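Local coordinates for protein MgGH51 (Meripilus giganteus, PDB 6ZPY) that probably hydrolyses terminal alpha-L-arabinofuranosyl residues from arabinose-containing polysaccharides, as an alpha-L-arabinofuranosidase of glycoside hydrolase family 51, at residues P121-F126 against T152-T157; Y112-F117 against L130-Q135; V141-S146 against L161-T166; G230-G235 against P255-D260. One frame throughout, in Å; residues are numbered along the deposited sequence.

Contact 1: residues P121-F126 against T152-T157. With NO3 (nitrate ion), chain G.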
# COMPACT_ATOMS: atom_id res chain seq x y z
N PRO A 121 -8.96 -18.13 -33.75
CA PRO A 121 -9.34 -19.53 -33.49
C PRO A 121 -9.66 -20.29 -34.77
O PRO A 121 -9.55 -21.51 -34.75
CB PRO A 121 -10.53 -19.42 -32.55
CG PRO A 121 -11.05 -18.02 -32.78
CD PRO A 121 -9.87 -17.15 -33.12
N THR A 122 -10.10 -19.58 -35.80
CA THR A 122 -10.42 -20.09 -37.15
C THR A 122 -9.39 -19.49 -38.09
O THR A 122 -9.44 -18.28 -38.31
CB THR A 122 -11.84 -19.66 -37.58
OG1 THR A 122 -12.77 -20.15 -36.62
CG2 THR A 122 -12.21 -20.13 -38.97
N SER A 123 -8.57 -20.31 -38.71
CA SER A 123 -7.59 -19.83 -39.70
C SER A 123 -8.33 -19.01 -40.75
O SER A 123 -9.28 -19.49 -41.37
CB SER A 123 -6.82 -20.94 -40.35
OG SER A 123 -5.76 -20.41 -41.13
N SER A 124 -7.87 -17.81 -40.97
CA SER A 124 -8.59 -16.89 -41.85
C SER A 124 -7.59 -16.27 -42.82
O SER A 124 -6.42 -16.22 -42.51
CB SER A 124 -9.30 -15.91 -41.01
OG SER A 124 -8.78 -14.64 -41.24
N SER A 125 -8.12 -15.60 -43.86
CA SER A 125 -7.35 -14.82 -44.86
C SER A 125 -7.01 -13.41 -44.36
O SER A 125 -6.28 -12.73 -45.07
CB SER A 125 -8.15 -14.64 -46.12
OG SER A 125 -9.39 -14.03 -45.79
N PHE A 126 -7.42 -13.05 -43.14
CA PHE A 126 -7.18 -11.69 -42.63
C PHE A 126 -5.70 -11.32 -42.83
O PHE A 126 -4.74 -12.06 -42.54
CB PHE A 126 -7.52 -11.57 -41.16
CG PHE A 126 -7.33 -10.17 -40.70
CD1 PHE A 126 -8.39 -9.29 -40.79
CD2 PHE A 126 -6.14 -9.73 -40.15
CE1 PHE A 126 -8.23 -8.00 -40.37
CE2 PHE A 126 -5.98 -8.43 -39.77
CZ PHE A 126 -7.04 -7.55 -39.88
N THR A 152 -3.87 -16.36 -40.34
CA THR A 152 -3.30 -17.74 -40.26
C THR A 152 -2.66 -17.99 -38.89
O THR A 152 -2.17 -19.15 -38.69
CB THR A 152 -2.35 -17.96 -41.42
OG1 THR A 152 -1.47 -16.84 -41.48
CG2 THR A 152 -3.10 -18.12 -42.72
N THR A 153 -2.54 -16.97 -38.06
CA THR A 153 -1.90 -17.12 -36.74
C THR A 153 -2.95 -17.66 -35.78
O THR A 153 -3.75 -16.85 -35.27
CB THR A 153 -1.34 -15.78 -36.28
OG1 THR A 153 -0.32 -15.37 -37.18
CG2 THR A 153 -0.77 -15.83 -34.89
N THR A 154 -2.99 -18.97 -35.62
CA THR A 154 -4.01 -19.66 -34.79
C THR A 154 -3.41 -20.05 -33.44
O THR A 154 -4.16 -20.62 -32.65
CB THR A 154 -4.59 -20.89 -35.51
OG1 THR A 154 -3.58 -21.90 -35.72
CG2 THR A 154 -5.25 -20.49 -36.81
N LYS A 155 -2.15 -19.73 -33.21
CA LYS A 155 -1.48 -19.96 -31.91
C LYS A 155 -1.19 -18.61 -31.27
O LYS A 155 -0.93 -17.58 -31.95
CB LYS A 155 -0.24 -20.82 -32.10
CG LYS A 155 -0.52 -22.26 -32.52
CD LYS A 155 0.68 -23.20 -32.30
N TRP A 156 -1.23 -18.58 -29.95
CA TRP A 156 -1.05 -17.34 -29.19
C TRP A 156 0.23 -16.64 -29.59
O TRP A 156 1.29 -17.26 -29.57
CB TRP A 156 -1.03 -17.64 -27.72
CG TRP A 156 -2.38 -17.99 -27.21
CD1 TRP A 156 -2.82 -19.24 -26.88
CD2 TRP A 156 -3.52 -17.12 -27.07
NE1 TRP A 156 -4.12 -19.18 -26.49
CE2 TRP A 156 -4.57 -17.89 -26.60
CE3 TRP A 156 -3.74 -15.75 -27.29
CZ2 TRP A 156 -5.80 -17.35 -26.29
CZ3 TRP A 156 -4.95 -15.19 -27.02
CH2 TRP A 156 -5.98 -16.00 -26.53
N THR A 157 0.08 -15.34 -29.80
CA THR A 157 1.16 -14.46 -30.23
C THR A 157 1.07 -13.18 -29.46
O THR A 157 -0.01 -12.61 -29.38
CB THR A 157 1.03 -14.23 -31.73
OG1 THR A 157 1.07 -15.49 -32.35
CG2 THR A 157 2.15 -13.37 -32.27
N NO3 G . 0.24 -20.40 -35.84
O1 NO3 G . 0.23 -19.35 -35.26
O2 NO3 G . 1.40 -21.13 -35.80
O3 NO3 G . -0.86 -21.02 -36.45
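S123 meets T152 and T154 where two surface loops pass each other. Van der Waals packing carries the contact. The methyl CG2 of T154 lies against the S123 backbone, 3.8 Å from S123 CA, and also reaches S123 CB. With its OG1 set between the backbone N and the carbonyl carbon (chi1 65°), T154 sends the methyl to the 121-126 loop and the hydroxyl elsewhere. Across the contact, S123 OG packs on carbon atoms of T152. S123 OG is 3.7 Å from T152 CA and 3.9 Å from T152 CG2.

Polar pairing between the loops is poor. S124 O and T152 N are 3.4 Å apart, but the angle is wrong for a hydrogen bond. The good polar bonds run within the loops or to neighbouring residues. F126 N donates to S124 OG at 2.8 Å and 168°, which makes an ST turn. S124 OG is also bonded to Q188 OE1. Backbone bonds from S124 and F126 to G151 tie this loop to the residue just before T152.

A nitrate ion, probably from the crystallisation liquor, sits on the 152-157 loop. Its O3 is held by T154 N at 3.1 Å and by T154 OG1 at 3.0 Å. Its O1 accepts from K155 N at 3.2 Å.

The loops link strands 112-119 and 129-136, and strands 141-150 and 157-163, at one end of a beta-sandwich. The chemistry implies a light contact. The ST turn and the bonds to G151 probably do more to shape the 121-126 loop, and T154 turns its methyl to S123 and its hydroxyl to the anion.

Contact 2: residues Y112-F117 against L130-Q135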
# COMPACT_ATOMS: atom_id res chain seq x y z
N TYR A 112 4.31 4.92 -23.27
CA TYR A 112 3.54 3.81 -22.70
C TYR A 112 3.94 2.54 -23.42
O TYR A 112 4.32 2.55 -24.60
CB TYR A 112 2.04 4.05 -22.85
CG TYR A 112 1.52 5.28 -22.16
CD1 TYR A 112 1.76 6.54 -22.68
CD2 TYR A 112 0.78 5.20 -21.01
CE1 TYR A 112 1.29 7.67 -22.05
CE2 TYR A 112 0.27 6.32 -20.37
CZ TYR A 112 0.54 7.57 -20.89
OH TYR A 112 0.04 8.70 -20.30
N LYS A 113 3.83 1.44 -22.70
CA LYS A 113 4.09 0.11 -23.25
C LYS A 113 2.77 -0.65 -23.24
O LYS A 113 2.24 -0.96 -22.20
CB LYS A 113 5.15 -0.62 -22.44
CG LYS A 113 6.53 -0.01 -22.58
CD LYS A 113 7.67 -0.82 -22.01
CE LYS A 113 9.01 -0.14 -22.30
NZ LYS A 113 10.11 -0.73 -21.51
N ALA A 114 2.27 -0.95 -24.44
CA ALA A 114 1.06 -1.74 -24.64
C ALA A 114 1.47 -3.15 -25.03
O ALA A 114 2.37 -3.33 -25.86
CB ALA A 114 0.20 -1.11 -25.71
N SER A 115 0.69 -4.11 -24.56
CA SER A 115 0.89 -5.47 -25.04
C SER A 115 -0.41 -6.24 -24.93
O SER A 115 -1.31 -5.89 -24.19
CB SER A 115 2.04 -6.15 -24.31
OG SER A 115 1.73 -6.24 -22.92
N LEU A 116 -0.42 -7.32 -25.68
CA LEU A 116 -1.56 -8.24 -25.65
C LEU A 116 -1.12 -9.52 -26.31
O LEU A 116 -0.13 -9.57 -27.01
CB LEU A 116 -2.76 -7.60 -26.35
CG LEU A 116 -2.60 -7.22 -27.83
CD1 LEU A 116 -2.71 -8.42 -28.74
CD2 LEU A 116 -3.65 -6.18 -28.21
N PHE A 117 -1.91 -10.55 -26.06
CA PHE A 117 -1.80 -11.80 -26.80
C PHE A 117 -3.06 -11.99 -27.65
O PHE A 117 -4.13 -11.65 -27.23
CB PHE A 117 -1.65 -12.98 -25.84
CG PHE A 117 -0.33 -13.03 -25.14
CD1 PHE A 117 -0.12 -12.22 -24.03
CD2 PHE A 117 0.62 -13.95 -25.50
CE1 PHE A 117 1.08 -12.28 -23.36
CE2 PHE A 117 1.82 -14.03 -24.81
CZ PHE A 117 2.03 -13.20 -23.74
N LEU A 130 -3.22 -4.39 -36.94
CA LEU A 130 -3.83 -4.27 -35.60
C LEU A 130 -3.30 -2.98 -34.97
O LEU A 130 -2.10 -2.80 -34.91
CB LEU A 130 -3.48 -5.50 -34.77
CG LEU A 130 -4.17 -5.60 -33.42
CD1 LEU A 130 -3.51 -4.76 -32.34
CD2 LEU A 130 -5.62 -5.24 -33.54
N THR A 131 -4.19 -2.09 -34.58
CA THR A 131 -3.81 -0.80 -34.01
C THR A 131 -4.19 -0.81 -32.53
O THR A 131 -5.27 -1.25 -32.18
CB THR A 131 -4.49 0.35 -34.77
OG1 THR A 131 -4.11 0.26 -36.14
CG2 THR A 131 -4.12 1.72 -34.22
N VAL A 132 -3.29 -0.32 -31.72
CA VAL A 132 -3.58 -0.05 -30.30
C VAL A 132 -3.34 1.43 -30.05
O VAL A 132 -2.58 2.05 -30.77
CB VAL A 132 -2.73 -0.94 -29.38
CG1 VAL A 132 -2.86 -2.41 -29.75
CG2 VAL A 132 -1.26 -0.55 -29.33
N GLY A 133 -3.94 1.93 -28.99
CA GLY A 133 -3.74 3.33 -28.71
C GLY A 133 -4.46 3.82 -27.50
O GLY A 133 -5.03 3.04 -26.73
N LEU A 134 -4.42 5.13 -27.35
CA LEU A 134 -5.15 5.85 -26.32
C LEU A 134 -6.02 6.86 -27.04
O LEU A 134 -5.56 7.52 -27.98
CB LEU A 134 -4.12 6.51 -25.42
CG LEU A 134 -3.41 5.54 -24.48
CD1 LEU A 134 -2.12 6.16 -23.98
CD2 LEU A 134 -4.33 5.11 -23.37
N GLN A 135 -7.23 6.98 -26.56
CA GLN A 135 -8.20 7.93 -27.11
C GLN A 135 -8.87 8.62 -25.96
O GLN A 135 -9.01 8.03 -24.85
CB GLN A 135 -9.21 7.21 -27.98
CG GLN A 135 -10.06 6.16 -27.28
CD GLN A 135 -11.15 5.58 -28.14
OE1 GLN A 135 -10.87 5.10 -29.23
NE2 GLN A 135 -12.38 5.58 -27.62
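Two facing sheets of a beta-sandwich meet where Y112, A114 and L116 oppose L130, V132 and L134. The strand segments run 8.4 Å apart at their closest, at 136° between their N-to-C directions. That spacing is filled by side chains alone, every one of them apolar where it touches.

L134 CD1 stands over the centre of the Y112 ring, 4.0 Å from the centroid and 5° off the ring normal. This is a CH-pi contact over the face, and the two side chains cross at about a right angle. The Y112 OH does not take part here; it is hydrogen-bonded to K105 O and D107 N.

V132 uses both of its methyls. With CG1 anti to the carbonyl carbon (chi1 -53°), that methyl lies 4.1 Å from L116 CD2. The other methyl, CG2, packs on A114 CB at 3.9 Å. Small A114 thus lets the branched valine come close at the middle of the contact.

In its own sheet, strand 112-119 lies between strands 157-163 and 189-198. Strand 129-136 lies between strands 174-181 and 141-150 in the opposing sheet. L197 and F195 extend the apolar layer beside A114 and L116, and V178, I180 and I149 do so beside L130.

Contact 3: residues V141-S146 against L161-T166. With NAG (2-acetamido-2-deoxy-beta-D-glucopyranose), chain E; NAG (2-acetamido-2-deoxy-beta-D-glucopyranose), chain B.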
# COMPACT_ATOMS: atom_id res chain seq x y z
N VAL A 141 -8.37 10.19 -30.99
CA VAL A 141 -7.13 9.40 -30.81
C VAL A 141 -5.99 10.32 -30.38
O VAL A 141 -5.67 11.27 -31.08
CB VAL A 141 -6.79 8.62 -32.08
CG1 VAL A 141 -5.42 7.95 -32.01
CG2 VAL A 141 -7.84 7.57 -32.40
N LEU A 142 -5.37 10.01 -29.26
CA LEU A 142 -4.21 10.76 -28.74
C LEU A 142 -2.92 10.00 -28.96
O LEU A 142 -1.91 10.63 -29.03
CB LEU A 142 -4.40 11.07 -27.25
CG LEU A 142 -5.50 12.08 -26.94
CD1 LEU A 142 -5.58 12.33 -25.49
CD2 LEU A 142 -5.29 13.40 -27.67
N ALA A 143 -2.93 8.69 -29.06
CA ALA A 143 -1.72 7.91 -29.30
C ALA A 143 -2.13 6.67 -30.10
O ALA A 143 -3.21 6.13 -29.84
CB ALA A 143 -1.12 7.51 -27.97
N GLN A 144 -1.26 6.21 -30.99
CA GLN A 144 -1.56 5.00 -31.74
C GLN A 144 -0.28 4.40 -32.24
O GLN A 144 0.69 5.11 -32.49
CB GLN A 144 -2.50 5.26 -32.92
CG GLN A 144 -1.87 6.12 -33.98
CD GLN A 144 -2.94 6.70 -34.87
OE1 GLN A 144 -3.27 7.91 -34.75
NE2 GLN A 144 -3.55 5.85 -35.68
N ASN A 145 -0.31 3.11 -32.39
CA ASN A 145 0.75 2.33 -33.03
C ASN A 145 0.10 1.07 -33.57
O ASN A 145 -0.97 0.68 -33.11
CB ASN A 145 1.85 2.10 -32.00
CG ASN A 145 3.17 1.66 -32.59
OD1 ASN A 145 3.31 1.43 -33.81
ND2 ASN A 145 4.17 1.59 -31.72
N SER A 146 0.73 0.46 -34.54
CA SER A 146 0.15 -0.72 -35.17
C SER A 146 1.21 -1.67 -35.61
O SER A 146 2.40 -1.30 -35.72
CB SER A 146 -0.70 -0.30 -36.32
OG SER A 146 0.13 0.23 -37.28
N LEU A 161 3.78 -2.94 -28.32
CA LEU A 161 3.87 -1.65 -29.05
C LEU A 161 3.98 -0.51 -28.04
O LEU A 161 3.19 -0.46 -27.11
CB LEU A 161 2.67 -1.43 -29.99
CG LEU A 161 2.54 -2.46 -31.12
CD1 LEU A 161 1.14 -2.38 -31.73
CD2 LEU A 161 3.57 -2.20 -32.18
N GLU A 162 4.90 0.39 -28.30
CA GLU A 162 5.00 1.62 -27.53
C GLU A 162 3.97 2.62 -28.03
O GLU A 162 3.54 2.58 -29.23
CB GLU A 162 6.43 2.16 -27.56
CG GLU A 162 7.40 1.22 -26.83
CD GLU A 162 8.83 1.72 -26.68
OE1 GLU A 162 9.17 2.72 -27.35
OE2 GLU A 162 9.58 1.15 -25.84
N LEU A 163 3.58 3.53 -27.16
CA LEU A 163 2.61 4.58 -27.49
C LEU A 163 3.14 5.92 -27.05
O LEU A 163 3.56 6.12 -25.89
CB LEU A 163 1.28 4.31 -26.83
CG LEU A 163 0.52 3.15 -27.42
CD1 LEU A 163 -0.68 2.82 -26.55
CD2 LEU A 163 0.12 3.39 -28.85
N HIS A 164 3.08 6.86 -27.98
CA HIS A 164 3.55 8.24 -27.77
C HIS A 164 2.40 9.20 -28.03
O HIS A 164 2.04 9.43 -29.19
CB HIS A 164 4.71 8.57 -28.71
CG HIS A 164 5.87 7.66 -28.61
ND1 HIS A 164 6.77 7.74 -27.57
CD2 HIS A 164 6.31 6.68 -29.43
CE1 HIS A 164 7.71 6.83 -27.74
NE2 HIS A 164 7.46 6.18 -28.90
N PRO A 165 1.78 9.78 -27.00
CA PRO A 165 0.67 10.69 -27.25
C PRO A 165 1.10 11.93 -28.01
O PRO A 165 2.14 12.50 -27.76
CB PRO A 165 0.17 11.08 -25.87
CG PRO A 165 0.63 9.94 -24.99
CD PRO A 165 1.99 9.53 -25.55
N THR A 166 0.23 12.39 -28.89
CA THR A 166 0.46 13.65 -29.63
C THR A 166 0.12 14.86 -28.79
O THR A 166 0.53 15.95 -29.12
CB THR A 166 -0.31 13.64 -30.94
OG1 THR A 166 -1.70 13.55 -30.62
CG2 THR A 166 0.19 12.58 -31.88
C1 NAG E . 5.50 1.22 -32.13
C2 NAG E . 6.45 2.43 -32.10
C3 NAG E . 7.85 1.99 -32.42
C4 NAG E . 8.25 0.85 -31.46
C5 NAG E . 7.23 -0.29 -31.54
C6 NAG E . 7.55 -1.45 -30.60
C7 NAG E . 5.25 4.40 -32.73
C8 NAG E . 4.77 5.23 -33.90
N2 NAG E . 5.99 3.39 -33.06
O3 NAG E . 8.76 3.06 -32.25
O4 NAG E . 9.50 0.34 -31.94
O5 NAG E . 5.96 0.25 -31.21
O6 NAG E . 7.61 -0.93 -29.28
O7 NAG E . 4.89 4.68 -31.57
C1 NAG B . 10.40 0.19 -30.84
C2 NAG B . 11.53 -0.75 -31.21
C3 NAG B . 12.55 -0.83 -30.08
C4 NAG B . 13.06 0.54 -29.76
C5 NAG B . 11.88 1.47 -29.48
C6 NAG B . 12.43 2.86 -29.30
C7 NAG B . 10.67 -2.44 -32.76
C8 NAG B . 10.14 -3.86 -32.83
N2 NAG B . 11.03 -2.09 -31.55
O3 NAG B . 13.65 -1.61 -30.52
O4 NAG B . 13.91 0.54 -28.62
O5 NAG B . 10.96 1.47 -30.59
O6 NAG B . 13.14 3.15 -30.51
O7 NAG B . 10.75 -1.67 -33.72
O HOH W 1 -3.16 11.80 -32.10
O HOH W 2 0.73 8.42 -31.43
O HOH W 3 2.77 6.05 -30.62
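N145 reaches from strand 141-150 to E162 on strand 157-163 and carries an N-linked glycan. N145 CB packs on L163 CD2 at 3.8 Å. CG lies anti to the backbone N (chi1 -164°), which directs the amide to the other strand; it sits beside C1 and N2 of the first N-acetylglucosamine. N145 OD1 turns back to its own chain and accepts from S146 N at 2.9 Å, with the donor tilted from the carbonyl plane. N145 ND2 is bonded covalently to C1 of the first sugar, at 1.4 Å. The remaining N-H of ND2 goes to E162 O at 2.8 Å and 164°, in the carbonyl plane and on a lone pair.

The sugar is held from the other strand too. E162 N donates to O5 of that sugar at 3.1 Å, and to its O6. The extended E162 side chain runs past O6, and E162 OE1 comes within 3.7 Å of C5 of the second N-acetylglucosamine. An alanine in place of E162 would probably leave the second sugar without its OE1 contact and freer to move, while the first lost only the packing of CG and beyond on its O6.

At the other end, T166 N donates to L142 O at 2.8 Å, nearly along the C=O axis. A143 CB packs on P165, and L163 CD2 lies 3.6 Å from Q144 C. Waters bridge Q144 to the H164 backbone. L142 and A143 form a classic beta bulge opposite L134.

The chemistry implies edge strands joined by apolar packing and polar bonds alike. Hydrogen bonds at ND2 and OD1 hold the N145 amide against rotation, which probably steadies the start of the glycan.

Contact 4: residues G230-G235 against P255-D260. With AHR (alpha-L-arabinofuranose), chain F.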
# COMPACT_ATOMS: atom_id res chain seq x y z
N GLY A 230 -3.15 -7.50 7.02
CA GLY A 230 -4.42 -6.99 6.55
C GLY A 230 -5.38 -8.06 6.11
O GLY A 230 -4.98 -9.19 5.82
N ASN A 231 -6.64 -7.70 5.98
CA ASN A 231 -7.68 -8.67 5.59
C ASN A 231 -7.35 -9.34 4.26
O ASN A 231 -7.71 -10.47 4.08
CB ASN A 231 -9.02 -7.99 5.52
CG ASN A 231 -9.66 -7.83 6.87
OD1 ASN A 231 -9.02 -8.03 7.90
ND2 ASN A 231 -10.89 -7.37 6.88
N ASN A 232 -6.74 -8.59 3.36
CA ASN A 232 -6.51 -9.11 2.01
C ASN A 232 -5.55 -10.30 2.01
O ASN A 232 -5.48 -11.00 1.02
CB ASN A 232 -5.97 -8.06 1.05
CG ASN A 232 -6.42 -8.30 -0.39
OD1 ASN A 232 -7.62 -8.52 -0.64
ND2 ASN A 232 -5.45 -8.27 -1.29
N LEU A 233 -4.83 -10.52 3.11
CA LEU A 233 -4.03 -11.75 3.26
C LEU A 233 -4.94 -12.97 3.41
O LEU A 233 -4.57 -14.05 2.94
CB LEU A 233 -3.18 -11.56 4.52
CG LEU A 233 -2.45 -12.79 5.03
CD1 LEU A 233 -1.26 -13.10 4.14
CD2 LEU A 233 -2.04 -12.63 6.49
N GLU A 234 -6.04 -12.79 4.12
CA GLU A 234 -6.74 -13.90 4.75
C GLU A 234 -7.61 -14.68 3.77
O GLU A 234 -7.76 -15.87 3.96
CB GLU A 234 -7.53 -13.42 5.93
CG GLU A 234 -6.64 -12.99 7.08
CD GLU A 234 -7.42 -12.37 8.20
OE1 GLU A 234 -7.80 -13.11 9.16
OE2 GLU A 234 -7.63 -11.18 8.17
N GLY A 235 -8.22 -14.00 2.80
CA GLY A 235 -9.23 -14.64 1.96
C GLY A 235 -10.53 -14.73 2.72
O GLY A 235 -10.60 -14.50 3.94
N PRO A 255 -2.73 -16.49 -11.59
CA PRO A 255 -4.16 -16.64 -11.83
C PRO A 255 -5.03 -15.52 -11.28
O PRO A 255 -6.19 -15.39 -11.65
CB PRO A 255 -4.52 -17.95 -11.13
CG PRO A 255 -3.47 -18.04 -10.06
CD PRO A 255 -2.18 -17.54 -10.70
N GLY A 256 -4.47 -14.72 -10.38
CA GLY A 256 -5.26 -13.73 -9.68
C GLY A 256 -6.11 -14.40 -8.63
O GLY A 256 -6.17 -15.64 -8.57
N ARG A 257 -6.78 -13.61 -7.85
CA ARG A 257 -7.64 -14.10 -6.78
C ARG A 257 -8.68 -13.05 -6.50
O ARG A 257 -8.41 -11.86 -6.67
CB ARG A 257 -6.86 -14.48 -5.50
CG ARG A 257 -5.99 -13.37 -4.93
CD ARG A 257 -5.37 -13.81 -3.62
NE ARG A 257 -6.28 -13.81 -2.53
CZ ARG A 257 -6.42 -12.84 -1.64
NH1 ARG A 257 -5.73 -11.71 -1.75
NH2 ARG A 257 -7.28 -12.98 -0.65
N VAL A 258 -9.81 -13.49 -6.03
CA VAL A 258 -10.80 -12.60 -5.43
C VAL A 258 -10.26 -12.12 -4.10
O VAL A 258 -10.01 -12.95 -3.20
CB VAL A 258 -12.17 -13.28 -5.30
CG1 VAL A 258 -13.15 -12.30 -4.66
CG2 VAL A 258 -12.68 -13.75 -6.66
N GLY A 259 -10.00 -10.85 -3.97
CA GLY A 259 -9.54 -10.29 -2.70
C GLY A 259 -10.67 -10.06 -1.73
O GLY A 259 -11.81 -10.49 -1.97
N ASP A 260 -10.35 -9.37 -0.67
CA ASP A 260 -11.21 -9.31 0.53
C ASP A 260 -11.92 -7.97 0.59
O ASP A 260 -12.57 -7.71 1.57
CB ASP A 260 -10.43 -9.73 1.76
CG ASP A 260 -10.01 -11.19 1.55
OD1 ASP A 260 -10.97 -12.08 1.41
OD2 ASP A 260 -8.79 -11.45 1.38
O5 AHR F . -7.10 -1.21 7.36
C5 AHR F . -8.36 -1.91 7.05
C4 AHR F . -8.66 -3.21 7.82
O4 AHR F . -8.64 -2.99 9.27
C3 AHR F . -7.59 -4.26 7.69
O3 AHR F . -7.59 -5.05 6.52
C2 AHR F . -7.80 -5.15 8.98
O2 AHR F . -6.58 -5.88 9.23
C1 AHR F . -8.34 -4.17 10.04
O1 AHR F . -9.62 -4.79 10.36
O HOH W 4 -12.48 -7.31 4.38
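R257 and D260 grip the short, weakly bonded helix at about 231-234 through N232 and G235. The tight part centres on D260 OD2. D260 OD2 accepts from G235 N and from R257 NH2, each at 3.0 Å, the latter a salt bridge. The two donors come from opposite faces of the carboxylate plane. R257 NH1 donates to N232 O at 2.9 Å, with NH2 adding a weak bond. NH2 also reaches T240 O. N232 OD1 accepts from D260 N at 2.9 Å and 160°, and N232 ND2 is bonded to N265 OD1. G259 CA lies over one face of the R257 guanidinium, offset toward its rim.

An alanine at D260 would probably leave G235 N without its acceptor and R257 without its charged mate.

Near N231 the touch is looser. N231 CB is 4.4 Å from D260 CB, and a water joins N231 ND2 to D260 O.

On that side N231 N also donates to O3 of the bound arabinofuranose, at 2.9 Å and 173°. The sugar is hydrogen-bonded to E351 and E429 as well, probably the acid/base and the nucleophile. Segment 230-235 follows strand 224-227 of the catalytic (beta/alpha)8 barrel and lines the sugar subsite, as in other family 51 enzymes.

Overall arrangement
Contacts 1, 2 and 3 belong to one beta-sandwich, while contact 4 lies in the catalytic barrel, its nearest atoms about 13 Å from those of contact 2. Contact 2 is buried between the two sheets and purely apolar. Contact 3 joins the edge strands beside it and is partly buried, mixing apolar packing with hydrogen bonds, waters and glycan. The two share neighbouring strands in both sheets, probably bonded through L134 O to L142 N and Y112 O to L163 N. Contact 1, at the surface, is a light touch of loops; W156 packs on F117 of contact 2. Contact 4 is also buried, but it is polar and charged, and lies beside the bound sugar, which N231 N contacts.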